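Local coordinates for transcriptional regulator, MarR family (Listeria monocytogenes str. 4b, PDB 2QWW), which probably binds DNA as a dimeric MarR-family repressor, using winged helix-turn-helix domains to control transcription, at residues V49-P54 with D109-S114; L37-Q42 with I80-V85. One frame throughout, in Å; residues are numbered along the deposited sequence.

Contact 1 of 2, residues V49-P54 with D109-S114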
loop_
_atom_site.group_PDB
_atom_site.type_symbol
_atom_site.label_atom_id
_atom_site.label_comp_id
_atom_site.label_asym_id
_atom_site.label_seq_id
_atom_site.Cartn_x
_atom_site.Cartn_y
_atom_site.Cartn_z
ATOM N N VAL A 49 -8.212 6.771 -9.390
ATOM C CA VAL A 49 -7.868 6.326 -10.731
ATOM C C VAL A 49 -8.672 7.131 -11.743
ATOM O O VAL A 49 -8.127 7.624 -12.717
ATOM C CB VAL A 49 -8.185 4.847 -10.941
ATOM C CG1 VAL A 49 -8.089 4.468 -12.412
ATOM C CG2 VAL A 49 -7.257 3.947 -10.085
ATOM N N ILE A 50 -9.966 7.291 -11.499
ATOM C CA ILE A 50 -10.833 8.017 -12.440
ATOM C C ILE A 50 -10.441 9.495 -12.539
ATOM O O ILE A 50 -10.626 10.143 -13.584
ATOM C CB ILE A 50 -12.340 7.849 -12.072
ATOM C CG1 ILE A 50 -12.760 6.384 -12.157
ATOM C CG2 ILE A 50 -13.223 8.633 -13.005
ATOM C CD1 ILE A 50 -14.179 6.109 -11.651
ATOM N N TYR A 51 -9.916 10.040 -11.452
ATOM C CA TYR A 51 -9.504 11.432 -11.427
ATOM C C TYR A 51 -8.310 11.667 -12.353
ATOM O O TYR A 51 -8.271 12.657 -13.075
ATOM C CB TYR A 51 -9.133 11.850 -10.002
ATOM C CG TYR A 51 -8.820 13.325 -9.840
ATOM C CD1 TYR A 51 -9.736 14.300 -10.230
ATOM C CD2 TYR A 51 -7.630 13.744 -9.259
ATOM C CE1 TYR A 51 -9.463 15.650 -10.070
ATOM C CE2 TYR A 51 -7.345 15.089 -9.095
ATOM C CZ TYR A 51 -8.272 16.041 -9.501
ATOM O OH TYR A 51 -7.997 17.379 -9.331
ATOM N N SER A 52 -7.351 10.750 -12.336
ATOM C CA SER A 52 -6.150 10.900 -13.151
ATOM C C SER A 52 -6.342 10.474 -14.606
ATOM O O SER A 52 -5.538 10.831 -15.472
ATOM C CB SER A 52 -5.002 10.099 -12.546
ATOM O OG SER A 52 -5.261 8.703 -12.592
ATOM N N THR A 53 -7.396 9.710 -14.870
ATOM C CA THR A 53 -7.646 9.205 -16.196
ATOM C C THR A 53 -9.122 9.331 -16.541
ATOM O O THR A 53 -9.845 8.335 -16.575
ATOM C CB THR A 53 -7.191 7.757 -16.288
ATOM O OG1 THR A 53 -5.894 7.651 -15.689
ATOM C CG2 THR A 53 -7.128 7.285 -17.757
ATOM N N PRO A 54 -9.581 10.569 -16.769
ATOM C CA PRO A 54 -10.953 10.766 -17.163
ATOM C C PRO A 54 -11.219 10.131 -18.509
ATOM O O PRO A 54 -10.427 10.272 -19.432
ATOM C CB PRO A 54 -11.099 12.287 -17.244
ATOM C CG PRO A 54 -9.756 12.811 -17.327
ATOM C CD PRO A 54 -8.860 11.846 -16.631
ATOM N N ASP A 109 -13.851 16.776 -5.433
ATOM C CA ASP A 109 -13.724 17.312 -4.074
ATOM C C ASP A 109 -13.279 16.266 -3.058
ATOM O O ASP A 109 -12.354 16.531 -2.290
ATOM C CB ASP A 109 -15.045 17.925 -3.618
ATOM C CG ASP A 109 -15.471 19.119 -4.470
ATOM O OD1 ASP A 109 -14.638 19.614 -5.263
ATOM O OD2 ASP A 109 -16.644 19.559 -4.352
ATOM N N LEU A 110 -13.925 15.094 -3.057
ATOM C CA LEU A 110 -13.560 14.003 -2.139
ATOM C C LEU A 110 -12.241 13.338 -2.504
ATOM O O LEU A 110 -11.524 12.859 -1.612
ATOM C CB LEU A 110 -14.653 12.928 -2.072
ATOM C CG LEU A 110 -16.052 13.399 -1.680
ATOM C CD1 LEU A 110 -17.024 12.242 -1.745
ATOM C CD2 LEU A 110 -16.040 14.015 -0.303
ATOM N N SER A 111 -11.942 13.242 -3.802
ATOM C CA SER A 111 -10.649 12.716 -4.234
ATOM C C SER A 111 -9.567 13.578 -3.573
ATOM O O SER A 111 -8.682 13.069 -2.895
ATOM C CB SER A 111 -10.500 12.795 -5.751
ATOM O OG SER A 111 -9.295 12.170 -6.154
ATOM N N LYS A 112 -9.705 14.890 -3.722
ATOM C CA LYS A 112 -8.788 15.864 -3.129
ATOM C C LYS A 112 -8.640 15.709 -1.602
ATOM O O LYS A 112 -7.526 15.735 -1.067
ATOM C CB LYS A 112 -9.235 17.288 -3.489
ATOM C CG LYS A 112 -9.020 17.633 -4.968
ATOM C CD LYS A 112 -9.795 18.857 -5.391
ATOM C CE LYS A 112 -9.589 19.153 -6.872
ATOM N NZ LYS A 112 -10.444 20.293 -7.330
ATOM N N ARG A 113 -9.757 15.525 -0.908
ATOM C CA ARG A 113 -9.712 15.327 0.537
ATOM C C ARG A 113 -9.084 13.973 0.895
ATOM O O ARG A 113 -8.547 13.797 1.998
ATOM C CB ARG A 113 -11.109 15.483 1.143
ATOM C CG ARG A 113 -11.672 16.908 1.040
ATOM C CD ARG A 113 -13.071 17.002 1.628
ATOM N NE ARG A 113 -13.074 16.495 2.997
ATOM C CZ ARG A 113 -14.160 16.209 3.715
ATOM N NH1 ARG A 113 -15.382 16.366 3.214
ATOM N NH2 ARG A 113 -14.011 15.740 4.954
ATOM N N SER A 114 -9.132 13.017 -0.030
ATOM C CA SER A 114 -8.507 11.711 0.198
ATOM C C SER A 114 -6.979 11.777 0.083
ATOM O O SER A 114 -6.259 11.072 0.798
ATOM C CB SER A 114 -9.025 10.684 -0.807
ATOM O OG SER A 114 -8.489 9.403 -0.520
#
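Tyr-51 lays its side chain over the Ser-111 and Lys-112 turn of helix 105-115. The base of the tyrosine meets the serine, and its hydroxyl meets the lysine. The backbones are closest at this same place, with Tyr-51 CA 7.4 Å from Ser-111 CA. Tyr-51 has CG anti to its own N (chi1 -174°), which carries the ring off the last turn of helix 41-52 and across to the second helix. Ser-111 OG lies 3.9 Å from Tyr-51 CD2, and CB and CG of the tyrosine are about as close. The oxygen approaches the ring obliquely. At this distance from carbon it is plain van der Waals contact; the polar partner of Ser-111 OG is Asn-48 OD1, one turn back in helix 41-52. That bond gives the buried hydroxyl a partner and links the two helices beside the tyrosine.

At the outer end Lys-112 crosses the tyrosine at about a right angle. Its chain is extended beyond CG, and the methylene CE, not the amine, does the touching. Tyr-51 OH is 3.4 Å from Lys-112 CE, while Lys-112 NZ is 4.3 Å from that hydroxyl. The ammonium group therefore passes beyond the phenol without bonding to it. Both of these side chains are largely open to solvent, so the contact grades from a buried serine to an exposed rim.

The packing joins the C-terminal turn of helix 41-52 to helix 105-115, which follows strand 100-103. Tyr-51 also rests on Leu-103 of that strand, and Ile-50 packs on Leu-101 and Leu-103. Val-49 faces helix 58-65, while Leu-110 and Ser-114 reach Leu-37 at the end of helix 8-37.

Contact 2 of 2, residues L37-Q42 with I80-V85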
loop_
_atom_site.group_PDB
_atom_site.type_symbol
_atom_site.label_atom_id
_atom_site.label_comp_id
_atom_site.label_asym_id
_atom_site.label_seq_id
_atom_site.Cartn_x
_atom_site.Cartn_y
_atom_site.Cartn_z
ATOM N N LEU A 37 -14.972 10.543 4.857
ATOM C CA LEU A 37 -15.441 10.914 3.522
ATOM C C LEU A 37 -16.643 10.072 3.089
ATOM O O LEU A 37 -17.201 10.292 2.013
ATOM C CB LEU A 37 -14.308 10.774 2.508
ATOM C CG LEU A 37 -13.084 11.659 2.800
ATOM C CD1 LEU A 37 -11.943 11.312 1.888
ATOM C CD2 LEU A 37 -13.431 13.110 2.680
ATOM N N GLY A 38 -17.025 9.114 3.932
ATOM C CA GLY A 38 -18.158 8.219 3.686
ATOM C C GLY A 38 -17.861 7.037 2.770
ATOM O O GLY A 38 -18.767 6.306 2.416
ATOM N N LEU A 39 -16.590 6.833 2.418
ATOM C CA LEU A 39 -16.210 5.829 1.439
ATOM C C LEU A 39 -15.239 4.822 1.967
ATOM O O LEU A 39 -14.542 5.076 2.933
ATOM C CB LEU A 39 -15.561 6.527 0.263
ATOM C CG LEU A 39 -16.378 7.620 -0.434
ATOM C CD1 LEU A 39 -15.522 8.362 -1.416
ATOM C CD2 LEU A 39 -17.572 7.029 -1.118
ATOM N N THR A 40 -15.200 3.673 1.302
ATOM C CA THR A 40 -14.263 2.635 1.619
ATOM C C THR A 40 -12.978 2.981 0.879
ATOM O O THR A 40 -12.975 3.800 -0.046
ATOM C CB THR A 40 -14.732 1.288 1.112
ATOM O OG1 THR A 40 -14.778 1.318 -0.320
ATOM C CG2 THR A 40 -16.124 0.944 1.666
ATOM N N ILE A 41 -11.894 2.364 1.312
ATOM C CA ILE A 41 -10.573 2.527 0.703
ATOM C C ILE A 41 -10.567 2.118 -0.768
ATOM O O ILE A 41 -9.870 2.722 -1.575
ATOM C CB ILE A 41 -9.520 1.724 1.538
ATOM C CG1 ILE A 41 -9.220 2.465 2.836
ATOM C CG2 ILE A 41 -8.221 1.456 0.773
ATOM C CD1 ILE A 41 -8.552 3.827 2.676
ATOM N N GLN A 42 -11.360 1.108 -1.105
ATOM C CA GLN A 42 -11.494 0.616 -2.474
ATOM C C GLN A 42 -12.286 1.639 -3.316
ATOM O O GLN A 42 -11.932 1.919 -4.460
ATOM C CB GLN A 42 -12.176 -0.759 -2.511
ATOM C CG GLN A 42 -11.611 -1.801 -1.537
ATOM C CD GLN A 42 -12.288 -1.821 -0.149
ATOM O OE1 GLN A 42 -11.633 -1.604 0.870
ATOM N NE2 GLN A 42 -13.601 -2.074 -0.119
ATOM N N ILE A 80 -21.866 5.934 -9.013
ATOM C CA ILE A 80 -22.841 6.689 -9.826
ATOM C C ILE A 80 -24.075 7.042 -8.976
ATOM O O ILE A 80 -24.626 8.162 -9.092
ATOM C CB ILE A 80 -23.293 5.901 -11.082
ATOM C CG1 ILE A 80 -22.138 5.775 -12.068
ATOM C CG2 ILE A 80 -24.452 6.613 -11.787
ATOM C CD1 ILE A 80 -22.377 4.804 -13.174
ATOM N N SER A 81 -24.526 6.101 -8.139
ATOM C CA SER A 81 -25.676 6.362 -7.247
ATOM C C SER A 81 -25.382 7.550 -6.333
ATOM O O SER A 81 -26.244 8.399 -6.142
ATOM C CB SER A 81 -26.055 5.151 -6.385
ATOM O OG SER A 81 -26.389 4.018 -7.170
ATOM N N LEU A 82 -24.162 7.618 -5.807
ATOM C CA LEU A 82 -23.726 8.711 -4.923
ATOM C C LEU A 82 -23.371 10.034 -5.617
ATOM O O LEU A 82 -22.927 10.973 -4.955
ATOM C CB LEU A 82 -22.507 8.262 -4.119
ATOM C CG LEU A 82 -22.732 7.084 -3.173
ATOM C CD1 LEU A 82 -21.424 6.701 -2.556
ATOM C CD2 LEU A 82 -23.769 7.444 -2.102
ATOM N N GLY A 83 -23.532 10.100 -6.944
ATOM C CA GLY A 83 -23.232 11.305 -7.725
ATOM C C GLY A 83 -21.761 11.638 -7.883
ATOM O O GLY A 83 -21.421 12.731 -8.295
ATOM N N LEU A 84 -20.876 10.688 -7.615
ATOM C CA LEU A 84 -19.453 10.954 -7.675
ATOM C C LEU A 84 -18.810 10.724 -9.046
ATOM O O LEU A 84 -17.724 11.227 -9.308
ATOM C CB LEU A 84 -18.749 10.128 -6.610
ATOM C CG LEU A 84 -19.334 10.320 -5.205
ATOM C CD1 LEU A 84 -18.567 9.467 -4.275
ATOM C CD2 LEU A 84 -19.297 11.782 -4.774
ATOM N N VAL A 85 -19.441 9.940 -9.904
ATOM C CA VAL A 85 -18.906 9.700 -11.238
ATOM C C VAL A 85 -20.031 9.881 -12.201
ATOM O O VAL A 85 -21.187 9.685 -11.837
ATOM C CB VAL A 85 -18.320 8.283 -11.441
ATOM C CG1 VAL A 85 -17.319 7.947 -10.362
ATOM C CG2 VAL A 85 -19.390 7.240 -11.482
#
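Leu-39 rests one methyl, CD2, against two leucines that follow helix 69-81. Leu-39 CD2 is 4.1 Å from Leu-84 CD1, and these two side chains meet tip to tip. It is equally far from Leu-82 CD1, at 4.1 Å, but here the side chains run past each other in opposite directions. The methyls Leu-82 CD1 and Leu-84 CD1 are themselves 4.3 Å apart. The three carbons thus form a nearly equilateral triangle. In Leu-39, CG stands anti to the carbonyl carbon (chi1 -56°), and the branch aims its methyls at the other segment.

The tight part is the pair Leu-39 and Leu-84, both buried. Leu-84 also packs on Ile-47 and Leu-79, and Leu-39 on Leu-44. The looser part is Leu-82, which is exposed and gives the contact one methyl at its solvent edge. Leu-82 also touches Gln-43 of helix 41-52. The backbones stay well apart, with Leu-39 CA 10.3 Å from Leu-82 CA, so side chains alone bridge the two loops.

Both loops turn at a glycine. Gly-38 ends helix 8-37 and Gly-83 ends helix 69-81, each in a Schellman motif with positive phi. Leu-39 and Leu-84 come directly after these turns. Thr-40 then caps the next helix, with its OG1 bonded to Gln-43 N. In MarR relatives a helix placed like 69-81 is the DNA-recognition helix, so the contact probably lies where the loop after the recognition helix meets the loop before helix 41-52.

The chemistry is wholly apolar. Methyl contacts without charge or directed bonds imply that close fit and exclusion of water are what this small contact contributes.

From the N terminus, the long helix 8-37 ends at 37-42, where contact 2 begins. The chain then runs along helix 41-52 to 49-54, the first half of contact 1. It passes through helices 58-65 and 69-81 before 80-85 closes contact 2. After the two strands 85-87 and 100-103, segment 109-114 closes contact 1. The two loops therefore cross. Helix 41-52 serves both, with its start in contact 2 and its end in contact 1. The contacts also touch each other: Leu-110 packs on Leu-84, and Arg-113 packs on Leu-37. Together they tie the probable DNA-binding helices to the end of helix 8-37 and to helix 105-115.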